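Local coordinates for putative D-lactate dehydrogenase (Chlamydomonas reinhardtii, PDB 4ZGS), which probably reduces pyruvate to D-lactate with nicotinamide adenine dinucleotide as cofactor, as a D-isomer specific 2-hydroxyacid dehydrogenase of the algal chloroplast, at residues Val235-Pro240 with Leu263-Arg268; Met257-Met262 with Ser283-Ala288; Val81-Val86 with Ala107-Gly112. All blocks are in the same frame, centred on the assembly; numbering follows the deposited sequence.

Interaction 1 of 3, residues Val235-Pro240 with Leu263-Arg268; sequences VTLHCP and LINVSR. With NAD (nicotinamide-adenine-dinucleotide), chain I.
Ser-267 turns OG back beside its own backbone N (chi1 -52°), which lays the hydroxyl against Leu-237: OG donates to Leu-237 O at 2.7 Å, from above the carbonyl plane. In Asn-265 CG lies trans to the backbone N (chi1 -175°), and the amide rests on Leu-237, OD1 3.6 Å from Leu-237 CB. The same OD1 accepts from Ser-267 N, an Asx turn, while ND2 gives a nearly straight bond (177°) to Arg-268 O; both ends of the amide thus hold the loop after the strand. Farther back the two strands run parallel, Ile-264 N bonding to Val-235 O and Leu-237 N to Ile-264 O. They are neighbouring strands of the Rossmann-type NAD-binding domain, joined by a beta-alpha-beta crossover, and their C-terminal ends open on the dinucleotide. Leu-263 CD1 packs 3.9 Å from Val-235 CG1 on the face that also carries Leu-237. Past the strand ends Val-266 CG2 meets the imidazole of His-238 obliquely, 3.5 Å from His-238 CE1. One water gathers four groups: it donates to Leu-237 O and Ile-264 O and accepts from Thr-236 OG1 and Val-266 N. Towards the cofactor, Cys-239 CB lies 3.6 Å from N3A of the adenine, and Ser-267 O takes a weak bond from the ribose O2D of NAD.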
ATOM      1  N   VAL A 235     -16.904  13.944  18.109  1.00 37.11           N
ATOM      2  CA  VAL A 235     -17.610  13.079  19.029  1.00 41.50           C
ATOM      3  C   VAL A 235     -16.841  11.783  19.201  1.00 43.26           C
ATOM      4  O   VAL A 235     -16.472  11.137  18.211  1.00 47.13           O
ATOM      5  CB  VAL A 235     -19.013  12.774  18.544  1.00 36.47           C
ATOM      6  CG1 VAL A 235     -19.661  11.754  19.436  1.00 37.71           C
ATOM      7  CG2 VAL A 235     -19.836  14.053  18.529  1.00 38.18           C
ATOM      8  N   THR A 236     -16.574  11.412  20.450  1.00 38.37           N
ATOM      9  CA  THR A 236     -15.861  10.172  20.732  1.00 40.91           C
ATOM     10  C   THR A 236     -16.656   9.293  21.681  1.00 45.44           C
ATOM     11  O   THR A 236     -17.005   9.713  22.780  1.00 58.29           O
ATOM     12  CB  THR A 236     -14.468  10.442  21.306  1.00 48.20           C
ATOM     13  OG1 THR A 236     -13.882   9.196  21.687  1.00 45.73           O
ATOM     14  CG2 THR A 236     -14.561  11.314  22.567  1.00 57.09           C
ATOM     15  N   LEU A 237     -16.967   8.076  21.247  1.00 35.14           N
ATOM     16  CA  LEU A 237     -17.857   7.218  22.007  1.00 49.33           C
ATOM     17  C   LEU A 237     -17.079   6.385  22.996  1.00 51.56           C
ATOM     18  O   LEU A 237     -16.152   5.680  22.604  1.00 54.81           O
ATOM     19  CB  LEU A 237     -18.645   6.306  21.072  1.00 51.79           C
ATOM     20  CG  LEU A 237     -19.343   6.980  19.900  1.00 51.45           C
ATOM     21  CD1 LEU A 237     -20.158   5.950  19.070  1.00 38.98           C
ATOM     22  CD2 LEU A 237     -20.216   8.113  20.428  1.00 39.31           C
ATOM     23  N   HIS A 238     -17.326   6.580  24.288  1.00 52.57           N
ATOM     24  CA  HIS A 238     -16.791   5.660  25.294  1.00 46.87           C
ATOM     25  C   HIS A 238     -17.786   4.872  26.163  1.00 55.05           C
ATOM     26  O   HIS A 238     -17.374   4.126  27.049  1.00 60.41           O
ATOM     27  CB  HIS A 238     -15.792   6.433  26.120  1.00 42.35           C
ATOM     28  CG  HIS A 238     -14.669   6.957  25.289  1.00 39.61           C
ATOM     29  ND1 HIS A 238     -13.575   6.192  24.950  1.00 41.17           N
ATOM     30  CD2 HIS A 238     -14.536   8.123  24.606  1.00 38.24           C
ATOM     31  CE1 HIS A 238     -12.777   6.893  24.162  1.00 40.32           C
ATOM     32  NE2 HIS A 238     -13.337   8.070  23.934  1.00 37.92           N
ATOM     33  N   CYS A 239     -19.086   5.011  25.924  1.00 55.40           N
ATOM     34  CA  CYS A 239     -20.055   4.292  26.747  1.00 55.49           C
ATOM     35  C   CYS A 239     -20.044   2.790  26.442  1.00 66.01           C
ATOM     36  O   CYS A 239     -19.653   2.359  25.348  1.00 69.96           O
ATOM     37  CB  CYS A 239     -21.472   4.852  26.542  1.00 55.05           C
ATOM     38  SG  CYS A 239     -22.005   5.039  24.797  1.00 72.63           S
ATOM     39  N   PRO A 240     -20.485   1.984  27.418  1.00 68.17           N
ATOM     40  CA  PRO A 240     -20.649   0.537  27.224  1.00 68.53           C
ATOM     41  C   PRO A 240     -21.821   0.283  26.298  1.00 71.95           C
ATOM     42  O   PRO A 240     -22.615   1.197  26.064  1.00 74.89           O
ATOM     43  CB  PRO A 240     -20.934   0.017  28.635  1.00 67.30           C
ATOM     44  CG  PRO A 240     -21.588   1.180  29.317  1.00 66.60           C
ATOM     45  CD  PRO A 240     -20.894   2.410  28.765  1.00 59.17           C
ATOM     46  N   LEU A 263     -16.358  11.506  13.845  1.00 51.13           N
ATOM     47  CA  LEU A 263     -16.877  10.541  14.823  1.00 49.46           C
ATOM     48  C   LEU A 263     -15.806   9.519  15.128  1.00 49.66           C
ATOM     49  O   LEU A 263     -15.213   8.979  14.223  1.00 49.84           O
ATOM     50  CB  LEU A 263     -18.130   9.856  14.295  1.00 49.51           C
ATOM     51  CG  LEU A 263     -18.705   8.703  15.096  1.00 50.52           C
ATOM     52  CD1 LEU A 263     -18.992   9.206  16.495  1.00 51.39           C
ATOM     53  CD2 LEU A 263     -19.981   8.247  14.419  1.00 44.31           C
ATOM     54  N   ILE A 264     -15.538   9.284  16.411  1.00 55.91           N
ATOM     55  CA  ILE A 264     -14.526   8.316  16.836  1.00 46.34           C
ATOM     56  C   ILE A 264     -15.147   7.259  17.700  1.00 45.89           C
ATOM     57  O   ILE A 264     -15.785   7.566  18.697  1.00 48.08           O
ATOM     58  CB  ILE A 264     -13.417   8.960  17.623  1.00 39.32           C
ATOM     59  CG1 ILE A 264     -12.757  10.043  16.780  1.00 31.64           C
ATOM     60  CG2 ILE A 264     -12.416   7.911  18.035  1.00 28.18           C
ATOM     61  CD1 ILE A 264     -12.131   9.521  15.539  1.00 33.18           C
ATOM     62  N   ASN A 265     -14.984   6.004  17.310  1.00 41.76           N
ATOM     63  CA  ASN A 265     -15.503   4.961  18.150  1.00 43.96           C
ATOM     64  C   ASN A 265     -14.485   3.856  18.420  1.00 45.10           C
ATOM     65  O   ASN A 265     -14.157   3.076  17.530  1.00 48.40           O
ATOM     66  CB  ASN A 265     -16.749   4.398  17.492  1.00 47.63           C
ATOM     67  CG  ASN A 265     -17.432   3.391  18.334  1.00 51.50           C
ATOM     68  OD1 ASN A 265     -17.204   3.322  19.543  1.00 55.32           O
ATOM     69  ND2 ASN A 265     -18.246   2.555  17.704  1.00 52.41           N
ATOM     70  N   VAL A 266     -13.963   3.834  19.641  1.00 47.61           N
ATOM     71  CA  VAL A 266     -13.108   2.773  20.159  1.00 43.90           C
ATOM     72  C   VAL A 266     -13.811   1.906  21.199  1.00 46.83           C
ATOM     73  O   VAL A 266     -13.143   1.119  21.862  1.00 50.98           O
ATOM     74  CB  VAL A 266     -11.788   3.318  20.760  1.00 40.45           C
ATOM     75  CG1 VAL A 266     -11.029   4.097  19.681  1.00 29.06           C
ATOM     76  CG2 VAL A 266     -12.053   4.199  21.984  1.00 43.27           C
ATOM     77  N   SER A 267     -15.113   2.089  21.426  1.00 46.79           N
ATOM     78  CA  SER A 267     -15.766   1.249  22.450  1.00 54.16           C
ATOM     79  C   SER A 267     -16.396  -0.021  21.895  1.00 51.17           C
ATOM     80  O   SER A 267     -15.803  -1.083  22.008  1.00 54.46           O
ATOM     81  CB  SER A 267     -16.874   2.010  23.210  1.00 57.81           C
ATOM     82  OG  SER A 267     -16.430   3.246  23.724  1.00 64.30           O
ATOM     83  N   ARG A 268     -17.562   0.087  21.260  1.00 53.00           N
ATOM     84  CA  ARG A 268     -18.308  -1.096  20.828  1.00 60.11           C
ATOM     85  C   ARG A 268     -18.988  -0.874  19.498  1.00 62.27           C
ATOM     86  O   ARG A 268     -19.671   0.138  19.310  1.00 61.76           O
ATOM     87  CB  ARG A 268     -19.334  -1.484  21.887  1.00 66.52           C
ATOM     88  CG  ARG A 268     -18.671  -2.051  23.105  1.00 70.03           C
ATOM     89  CD  ARG A 268     -17.928  -3.320  22.692  1.00 75.89           C
ATOM     90  NE  ARG A 268     -18.031  -4.341  23.716  1.00 82.40           N
ATOM     91  CZ  ARG A 268     -19.062  -5.163  23.832  1.00 88.98           C
ATOM     92  NH1 ARG A 268     -20.077  -5.075  22.982  1.00 90.44           N
ATOM     93  NH2 ARG A 268     -19.080  -6.062  24.808  1.00 92.78           N
TER
HETATM   94  PA  NAD I1000     -16.657   2.288  32.642  1.00165.13           P
HETATM   95  O1A NAD I1000     -17.695   1.611  33.453  1.00158.06           O
HETATM   96  O2A NAD I1000     -15.913   2.990  33.718  1.00158.55           O
HETATM   97  O5B NAD I1000     -17.291   3.308  31.580  1.00162.85           O
HETATM   98  C5B NAD I1000     -18.644   3.199  31.140  1.00161.53           C
HETATM   99  C4B NAD I1000     -19.430   4.416  31.510  1.00160.60           C
HETATM  100  O4B NAD I1000     -20.573   4.624  30.560  1.00159.40           O
HETATM  101  C3B NAD I1000     -20.015   4.305  32.872  1.00159.96           C
HETATM  102  O3B NAD I1000     -19.681   5.460  33.692  1.00157.57           O
HETATM  103  C2B NAD I1000     -21.463   4.252  32.703  1.00159.60           C
HETATM  104  O2B NAD I1000     -22.118   4.908  33.822  1.00158.55           O
HETATM  105  C1B NAD I1000     -21.733   4.976  31.441  1.00159.26           C
HETATM  106  N9A NAD I1000     -22.984   4.684  30.867  1.00158.01           N
HETATM  107  C8A NAD I1000     -23.869   3.623  31.220  1.00157.08           C
HETATM  108  N7A NAD I1000     -25.027   3.683  30.426  1.00157.02           N
HETATM  109  C5A NAD I1000     -24.875   4.771  29.593  1.00157.35           C
HETATM  110  C6A NAD I1000     -25.647   5.395  28.564  1.00157.56           C
HETATM  111  N6A NAD I1000     -26.913   4.885  28.187  1.00157.26           N
HETATM  112  N1A NAD I1000     -25.178   6.412  27.994  1.00157.83           N
HETATM  113  C2A NAD I1000     -24.109   6.963  28.210  1.00158.07           C
HETATM  114  N3A NAD I1000     -23.282   6.542  29.102  1.00158.00           N
HETATM  115  C4A NAD I1000     -23.578   5.411  29.879  1.00157.83           C
HETATM  116  O3  NAD I1000     -15.699   1.233  31.906  1.00165.53           O
HETATM  117  PN  NAD I1000     -14.449   1.628  30.988  1.00159.75           P
HETATM  118  O1N NAD I1000     -13.162   1.159  31.555  1.00159.95           O
HETATM  119  O2N NAD I1000     -14.257   3.098  30.944  1.00159.88           O
HETATM  120  O5D NAD I1000     -14.673   1.062  29.511  1.00164.38           O
HETATM  121  C5D NAD I1000     -15.006  -0.307  29.258  1.00160.06           C
HETATM  122  C4D NAD I1000     -15.252  -0.391  27.798  1.00160.44           C
HETATM  123  O4D NAD I1000     -13.972  -0.351  27.056  1.00163.37           O
HETATM  124  C3D NAD I1000     -15.878  -1.654  27.387  1.00161.71           C
HETATM  125  O3D NAD I1000     -17.306  -1.645  27.648  1.00159.87           O
HETATM  126  C2D NAD I1000     -15.597  -1.678  25.953  1.00162.17           C
HETATM  127  O2D NAD I1000     -16.634  -0.937  25.264  1.00163.56           O
HETATM  128  C1D NAD I1000     -14.289  -1.002  25.767  1.00161.35           C
HETATM  129  N1N NAD I1000     -13.292  -1.928  25.396  1.00163.73           N
HETATM  130  C2N NAD I1000     -12.431  -1.644  24.311  1.00164.68           C
HETATM  131  C3N NAD I1000     -11.454  -2.562  23.928  1.00164.86           C
HETATM  132  C7N NAD I1000     -10.529  -2.254  22.753  1.00164.44           C
HETATM  133  O7N NAD I1000     -10.942  -1.622  21.797  1.00163.60           O
HETATM  134  N7N NAD I1000      -9.188  -2.716  22.751  1.00163.80           N
HETATM  135  C4N NAD I1000     -11.327  -3.777  24.628  1.00164.04           C
HETATM  136  C5N NAD I1000     -12.185  -4.066  25.707  1.00161.94           C
HETATM  137  C6N NAD I1000     -13.159  -3.150  26.091  1.00163.20           C
HETATM  138  O   HOH W   1     -14.259   6.479  21.034  1.00 36.24           O

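Interaction 2 of 3, residues Met257-Met262 with Ser283-Ala288; sequences MKKGVM and SGQIGA
Val-261 O receives two backbone amides, a bond from Gly-287 N at 2.8 Å and a weak one from Ala-288 N at 3.3 Å. Neighbouring N-H groups thus converge on one carbonyl. At the outer end Gln-285 reaches back over the Met-257 carbonyl: its CG is trans to the backbone N (chi1 -176°) and the chain then bends at chi2 (58°), bringing NE2 within 2.9 Å of Met-257 O, well above the carbonyl plane. NE2 also bonds to Ile-254 O, while OE1 lies 3.6 Å from Lys-259 CA. The intervening helix 277-283 makes this a beta-alpha-beta crossover of the Rossmann-type domain, and the contact lies at the N-terminal ends of its two parallel strands. A type II turn from Lys-258 to Val-261 leads into the first of them; in that turn Gly-260 has positive phi and gives its N-H to Gln-285 O at 3.1 Å. Gly-260 C and Gly-287 N come within 3.6 Å. Apolar contacts flank the backbone, Val-261 CG1 against Ile-286 CG1 (4.3 Å) and, on the other face, the bent end of Met-262 with CE 3.9 Å from Ala-288 CB, beside Ile-147 and Leu-150 of helix 136-151.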
ATOM      1  N   MET A 257     -26.343  15.884  14.277  1.00 60.37           N
ATOM      2  CA  MET A 257     -24.965  16.298  14.477  1.00 57.56           C
ATOM      3  C   MET A 257     -24.611  17.504  13.632  1.00 63.08           C
ATOM      4  O   MET A 257     -25.420  17.981  12.841  1.00 68.88           O
ATOM      5  CB  MET A 257     -24.014  15.154  14.167  1.00 44.86           C
ATOM      6  CG  MET A 257     -24.203  13.989  15.084  1.00 46.04           C
ATOM      7  SD  MET A 257     -23.264  12.528  14.563  1.00 66.35           S
ATOM      8  CE  MET A 257     -21.647  12.948  15.195  1.00 77.70           C
ATOM      9  N   LYS A 258     -23.387  17.980  13.815  1.00 62.92           N
ATOM     10  CA  LYS A 258     -22.877  19.157  13.126  1.00 60.83           C
ATOM     11  C   LYS A 258     -22.143  18.766  11.844  1.00 57.19           C
ATOM     12  O   LYS A 258     -21.253  17.896  11.864  1.00 55.30           O
ATOM     13  CB  LYS A 258     -21.955  19.932  14.064  1.00 62.26           C
ATOM     14  CG  LYS A 258     -21.549  21.284  13.555  1.00 64.48           C
ATOM     15  CD  LYS A 258     -20.730  22.059  14.591  1.00 57.83           C
ATOM     16  CE  LYS A 258     -19.550  22.691  13.902  1.00 62.60           C
ATOM     17  NZ  LYS A 258     -18.702  23.459  14.819  1.00 74.57           N
ATOM     18  N   LYS A 259     -22.512  19.399  10.732  1.00 55.01           N
ATOM     19  CA  LYS A 259     -21.967  19.024   9.438  1.00 51.59           C
ATOM     20  C   LYS A 259     -20.451  19.044   9.414  1.00 49.42           C
ATOM     21  O   LYS A 259     -19.832  20.061   9.663  1.00 62.68           O
ATOM     22  CB  LYS A 259     -22.505  19.940   8.333  1.00 57.43           C
ATOM     23  CG  LYS A 259     -21.945  19.590   6.943  1.00 60.57           C
ATOM     24  CD  LYS A 259     -22.833  20.099   5.813  1.00 61.03           C
ATOM     25  CE  LYS A 259     -22.381  19.577   4.443  1.00 55.81           C
ATOM     26  NZ  LYS A 259     -23.306  20.133   3.413  1.00 64.61           N
ATOM     27  N   GLY A 260     -19.859  17.914   9.056  1.00 45.24           N
ATOM     28  CA  GLY A 260     -18.417  17.822   8.988  1.00 42.53           C
ATOM     29  C   GLY A 260     -17.846  17.187  10.232  1.00 43.68           C
ATOM     30  O   GLY A 260     -16.626  17.088  10.371  1.00 46.53           O
ATOM     31  N   VAL A 261     -18.729  16.719  11.115  1.00 42.28           N
ATOM     32  CA  VAL A 261     -18.304  16.134  12.381  1.00 43.53           C
ATOM     33  C   VAL A 261     -17.397  14.937  12.179  1.00 41.37           C
ATOM     34  O   VAL A 261     -17.606  14.152  11.280  1.00 44.43           O
ATOM     35  CB  VAL A 261     -19.481  15.650  13.228  1.00 44.19           C
ATOM     36  CG1 VAL A 261     -20.220  14.516  12.520  1.00 42.52           C
ATOM     37  CG2 VAL A 261     -18.941  15.130  14.535  1.00 47.38           C
ATOM     38  N   MET A 262     -16.375  14.834  13.013  1.00 44.97           N
ATOM     39  CA  MET A 262     -15.507  13.655  13.089  1.00 45.37           C
ATOM     40  C   MET A 262     -16.028  12.745  14.186  1.00 46.62           C
ATOM     41  O   MET A 262     -16.129  13.169  15.339  1.00 49.58           O
ATOM     42  CB  MET A 262     -14.052  14.056  13.394  1.00 42.67           C
ATOM     43  CG  MET A 262     -13.107  12.902  13.727  1.00 35.44           C
ATOM     44  SD  MET A 262     -11.398  13.522  13.834  1.00 39.19           S
ATOM     45  CE  MET A 262     -11.235  14.356  12.260  1.00 46.16           C
ATOM     46  N   SER A 283     -22.807  12.555   1.973  1.00 59.55           N
ATOM     47  CA  SER A 283     -23.489  13.857   2.027  1.00 59.60           C
ATOM     48  C   SER A 283     -22.614  14.900   2.704  1.00 61.48           C
ATOM     49  O   SER A 283     -22.883  16.102   2.630  1.00 66.23           O
ATOM     50  CB  SER A 283     -24.844  13.760   2.757  1.00 61.16           C
ATOM     51  OG  SER A 283     -24.710  13.382   4.112  1.00 60.96           O
ATOM     52  N   GLY A 284     -21.578  14.431   3.389  1.00 57.48           N
ATOM     53  CA  GLY A 284     -20.702  15.315   4.131  1.00 56.82           C
ATOM     54  C   GLY A 284     -21.134  15.568   5.572  1.00 57.62           C
ATOM     55  O   GLY A 284     -20.443  16.288   6.314  1.00 57.66           O
ATOM     56  N   GLN A 285     -22.262  14.973   5.968  1.00 55.16           N
ATOM     57  CA  GLN A 285     -22.773  15.084   7.328  1.00 51.94           C
ATOM     58  C   GLN A 285     -21.763  14.521   8.317  1.00 52.84           C
ATOM     59  O   GLN A 285     -21.412  15.201   9.288  1.00 59.20           O
ATOM     60  CB  GLN A 285     -24.121  14.377   7.479  1.00 54.87           C
ATOM     61  CG  GLN A 285     -24.747  14.539   8.863  1.00 64.17           C
ATOM     62  CD  GLN A 285     -24.975  16.011   9.283  1.00 72.20           C
ATOM     63  OE1 GLN A 285     -24.780  16.949   8.502  1.00 69.86           O
ATOM     64  NE2 GLN A 285     -25.381  16.204  10.537  1.00 75.57           N
ATOM     65  N   ILE A 286     -21.284  13.298   8.080  1.00 42.94           N
ATOM     66  CA  ILE A 286     -20.104  12.844   8.797  1.00 43.99           C
ATOM     67  C   ILE A 286     -18.870  13.144   7.976  1.00 48.30           C
ATOM     68  O   ILE A 286     -18.677  12.598   6.888  1.00 59.13           O
ATOM     69  CB  ILE A 286     -20.114  11.351   9.114  1.00 42.22           C
ATOM     70  CG1 ILE A 286     -21.188  11.010  10.140  1.00 49.52           C
ATOM     71  CG2 ILE A 286     -18.785  10.962   9.692  1.00 35.14           C
ATOM     72  CD1 ILE A 286     -21.146   9.551  10.585  1.00 49.91           C
ATOM     73  N   GLY A 287     -18.022  14.009   8.508  1.00 50.66           N
ATOM     74  CA  GLY A 287     -16.821  14.402   7.803  1.00 46.26           C
ATOM     75  C   GLY A 287     -15.671  13.421   7.949  1.00 44.34           C
ATOM     76  O   GLY A 287     -14.815  13.342   7.080  1.00 46.05           O
ATOM     77  N   ALA A 288     -15.629  12.670   9.041  1.00 39.06           N
ATOM     78  CA  ALA A 288     -14.542  11.722   9.197  1.00 40.23           C
ATOM     79  C   ALA A 288     -14.902  10.636  10.196  1.00 42.58           C
ATOM     80  O   ALA A 288     -15.802  10.780  11.019  1.00 43.20           O
ATOM     81  CB  ALA A 288     -13.259  12.428   9.605  1.00 35.91           C
TER

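Interaction 3 of 3, residues Val81-Val86 with Ala107-Gly112; sequences VAVLFV and ALRCAG
Ala-107 is bonded through both its backbone polar groups to strand 81-84, N to Ala-82 O and O to Leu-84 N, each at 2.9 Å, while its methyl faces the same way as Val-83. Leu-108 turns to the other face, where CD1 packs 3.9 Å from Leu-84 CB. Arg-109 N completes the parallel ladder with a bond to Leu-84 O (N-H...O angle 164°). These strands are neighbours in the five-stranded parallel sheet of the other domain, joined through helix 92-101 in a beta-alpha-beta crossover. The Arg-109 side chain, bent at chi2 and chi3 (43°), brings its guanidinium flat onto Phe-85, centres 4.3 Å apart and planes at 19°. NH2 sits over one ring face, offset toward the rim; Val-86 CG1 is over the opposite face. An alanine in place of Arg-109 would be likely to uncover that ring face and leave the phenyl group freer to turn. Cys-110 follows with CB 3.5 Å from Phe-85 CE1 and SG set obliquely to the ring, 5.0 Å from its centroid. Arg-109 is buried and its side chain also packs on Leu-50 of helix 44-57 and Ile-347 of helix 341-359, so the cation-pi stack on Phe-85 probably repays part of the cost of burying its charge.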
ATOM      1  N   VAL A  81      -4.847 -25.500  33.793  1.00 67.64           N
ATOM      2  CA  VAL A  81      -5.482 -24.237  33.445  1.00 59.90           C
ATOM      3  C   VAL A  81      -5.245 -23.900  31.986  1.00 56.37           C
ATOM      4  O   VAL A  81      -4.129 -24.037  31.466  1.00 54.07           O
ATOM      5  CB  VAL A  81      -4.987 -23.074  34.344  1.00 81.24           C
ATOM      6  CG1 VAL A  81      -3.498 -23.172  34.571  1.00 85.96           C
ATOM      7  CG2 VAL A  81      -5.373 -21.722  33.753  1.00 71.38           C
ATOM      8  N   ALA A  82      -6.318 -23.486  31.324  1.00 55.94           N
ATOM      9  CA  ALA A  82      -6.250 -23.091  29.923  1.00 53.04           C
ATOM     10  C   ALA A  82      -6.306 -21.565  29.829  1.00 51.50           C
ATOM     11  O   ALA A  82      -7.230 -20.945  30.349  1.00 55.87           O
ATOM     12  CB  ALA A  82      -7.395 -23.740  29.121  1.00 47.58           C
ATOM     13  N   VAL A  83      -5.300 -20.951  29.216  1.00 50.00           N
ATOM     14  CA  VAL A  83      -5.375 -19.517  28.998  1.00 51.17           C
ATOM     15  C   VAL A  83      -5.879 -19.195  27.594  1.00 55.09           C
ATOM     16  O   VAL A  83      -5.286 -19.583  26.579  1.00 59.49           O
ATOM     17  CB  VAL A  83      -4.036 -18.825  29.228  1.00 50.71           C
ATOM     18  CG1 VAL A  83      -4.228 -17.318  29.091  1.00 45.21           C
ATOM     19  CG2 VAL A  83      -3.503 -19.144  30.618  1.00 51.36           C
ATOM     20  N   LEU A  84      -6.954 -18.418  27.569  1.00 54.43           N
ATOM     21  CA  LEU A  84      -7.751 -18.158  26.383  1.00 48.33           C
ATOM     22  C   LEU A  84      -7.904 -16.658  26.171  1.00 51.14           C
ATOM     23  O   LEU A  84      -7.687 -15.857  27.077  1.00 54.21           O
ATOM     24  CB  LEU A  84      -9.146 -18.780  26.532  1.00 49.45           C
ATOM     25  CG  LEU A  84      -9.424 -20.269  26.356  1.00 54.49           C
ATOM     26  CD1 LEU A  84      -8.321 -21.089  26.972  1.00 51.38           C
ATOM     27  CD2 LEU A  84     -10.764 -20.608  26.991  1.00 46.31           C
ATOM     28  N   PHE A  85      -8.317 -16.294  24.967  1.00 51.69           N
ATOM     29  CA  PHE A  85      -8.490 -14.917  24.568  1.00 47.53           C
ATOM     30  C   PHE A  85      -9.867 -14.829  23.937  1.00 55.96           C
ATOM     31  O   PHE A  85     -10.579 -15.840  23.855  1.00 55.11           O
ATOM     32  CB  PHE A  85      -7.367 -14.476  23.625  1.00 46.87           C
ATOM     33  CG  PHE A  85      -7.340 -13.000  23.341  1.00 54.88           C
ATOM     34  CD1 PHE A  85      -7.396 -12.066  24.375  1.00 55.34           C
ATOM     35  CD2 PHE A  85      -7.225 -12.545  22.025  1.00 59.40           C
ATOM     36  CE1 PHE A  85      -7.370 -10.700  24.110  1.00 54.55           C
ATOM     37  CE2 PHE A  85      -7.187 -11.190  21.747  1.00 62.27           C
ATOM     38  CZ  PHE A  85      -7.258 -10.257  22.798  1.00 60.55           C
ATOM     39  N   VAL A  86     -10.257 -13.621  23.534  1.00 59.65           N
ATOM     40  CA  VAL A  86     -11.606 -13.362  23.056  1.00 65.54           C
ATOM     41  C   VAL A  86     -11.934 -14.203  21.818  1.00 68.77           C
ATOM     42  O   VAL A  86     -13.076 -14.622  21.643  1.00 69.71           O
ATOM     43  CB  VAL A  86     -11.797 -11.854  22.743  1.00 70.30           C
ATOM     44  CG1 VAL A  86     -10.902 -11.436  21.595  1.00 72.11           C
ATOM     45  CG2 VAL A  86     -13.255 -11.524  22.452  1.00 74.00           C
ATOM     46  N   ALA A 107      -8.500 -19.137  32.255  1.00 53.89           N
ATOM     47  CA  ALA A 107      -8.115 -17.729  32.451  1.00 48.31           C
ATOM     48  C   ALA A 107      -8.117 -16.977  31.135  1.00 50.00           C
ATOM     49  O   ALA A 107      -7.370 -17.302  30.212  1.00 53.23           O
ATOM     50  CB  ALA A 107      -6.743 -17.617  33.098  1.00 45.89           C
ATOM     51  N   LEU A 108      -8.974 -15.972  31.052  1.00 53.14           N
ATOM     52  CA  LEU A 108      -9.012 -15.099  29.906  1.00 51.05           C
ATOM     53  C   LEU A 108      -7.930 -14.030  30.077  1.00 54.36           C
ATOM     54  O   LEU A 108      -7.839 -13.403  31.126  1.00 62.95           O
ATOM     55  CB  LEU A 108     -10.388 -14.435  29.768  1.00 53.04           C
ATOM     56  CG  LEU A 108     -11.679 -15.132  29.290  1.00 56.15           C
ATOM     57  CD1 LEU A 108     -11.475 -16.011  28.028  1.00 53.87           C
ATOM     58  CD2 LEU A 108     -12.350 -15.902  30.387  1.00 51.87           C
ATOM     59  N   ARG A 109      -7.149 -13.815  29.026  1.00 54.55           N
ATOM     60  CA  ARG A 109      -6.100 -12.804  28.936  1.00 46.75           C
ATOM     61  C   ARG A 109      -6.794 -11.528  28.510  1.00 47.88           C
ATOM     62  O   ARG A 109      -6.186 -10.672  27.864  1.00 48.70           O
ATOM     63  CB  ARG A 109      -5.020 -13.137  27.903  1.00 48.47           C
ATOM     64  CG  ARG A 109      -4.299 -14.437  27.975  1.00 58.11           C
ATOM     65  CD  ARG A 109      -4.233 -15.079  26.571  1.00 62.27           C
ATOM     66  NE  ARG A 109      -3.905 -14.068  25.598  1.00 64.60           N
ATOM     67  CZ  ARG A 109      -4.016 -14.187  24.281  1.00 66.36           C
ATOM     68  NH1 ARG A 109      -4.411 -15.324  23.719  1.00 67.61           N
ATOM     69  NH2 ARG A 109      -3.713 -13.143  23.522  1.00 66.35           N
ATOM     70  N   CYS A 110      -8.112 -11.507  28.660  1.00 48.41           N
ATOM     71  CA  CYS A 110      -8.930 -10.385  28.200  1.00 50.12           C
ATOM     72  C   CYS A 110     -10.074 -10.097  29.181  1.00 51.86           C
ATOM     73  O   CYS A 110     -10.232 -10.792  30.160  1.00 49.35           O
ATOM     74  CB  CYS A 110      -9.508 -10.708  26.820  1.00 56.49           C
ATOM     75  SG  CYS A 110     -10.424 -12.296  26.850  1.00 65.54           S
ATOM     76  N   ALA A 111     -10.897  -9.097  28.904  1.00 61.21           N
ATOM     77  CA  ALA A 111     -12.046  -8.855  29.757  1.00 68.32           C
ATOM     78  C   ALA A 111     -13.329  -9.459  29.219  1.00 75.95           C
ATOM     79  O   ALA A 111     -14.279  -9.640  29.969  1.00 78.63           O
ATOM     80  CB  ALA A 111     -12.245  -7.334  29.933  1.00 70.84           C
ATOM     81  N   GLY A 112     -13.350  -9.816  27.936  1.00 80.69           N
ATOM     82  CA  GLY A 112     -14.521 -10.466  27.373  1.00 82.27           C
ATOM     83  C   GLY A 112     -14.622 -11.946  27.668  1.00 82.43           C
ATOM     84  O   GLY A 112     -13.745 -12.724  27.294  1.00 83.22           O
TER

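Interactions 1 and 2 share strand 261-265 and lie in one sheet, their centres 16 Å apart: interaction 2 is at the N-terminal end of the strands and interaction 1 at the end facing NAD. They meet directly, with probable hydrogen bonds Leu-263 N to Ala-288 O and Val-235 N to Met-262 O, both at 3.0 Å. Only interaction 1 touches the cofactor, which is also held by the backbone amides of Ala-188 and Ile-189. Interaction 3 lies in the sheet of the other domain, its centre about 24 Å from that of interaction 1 and 38 Å from that of interaction 2, yet the Cys-110 side chain comes within about 7 Å of a bound NAD.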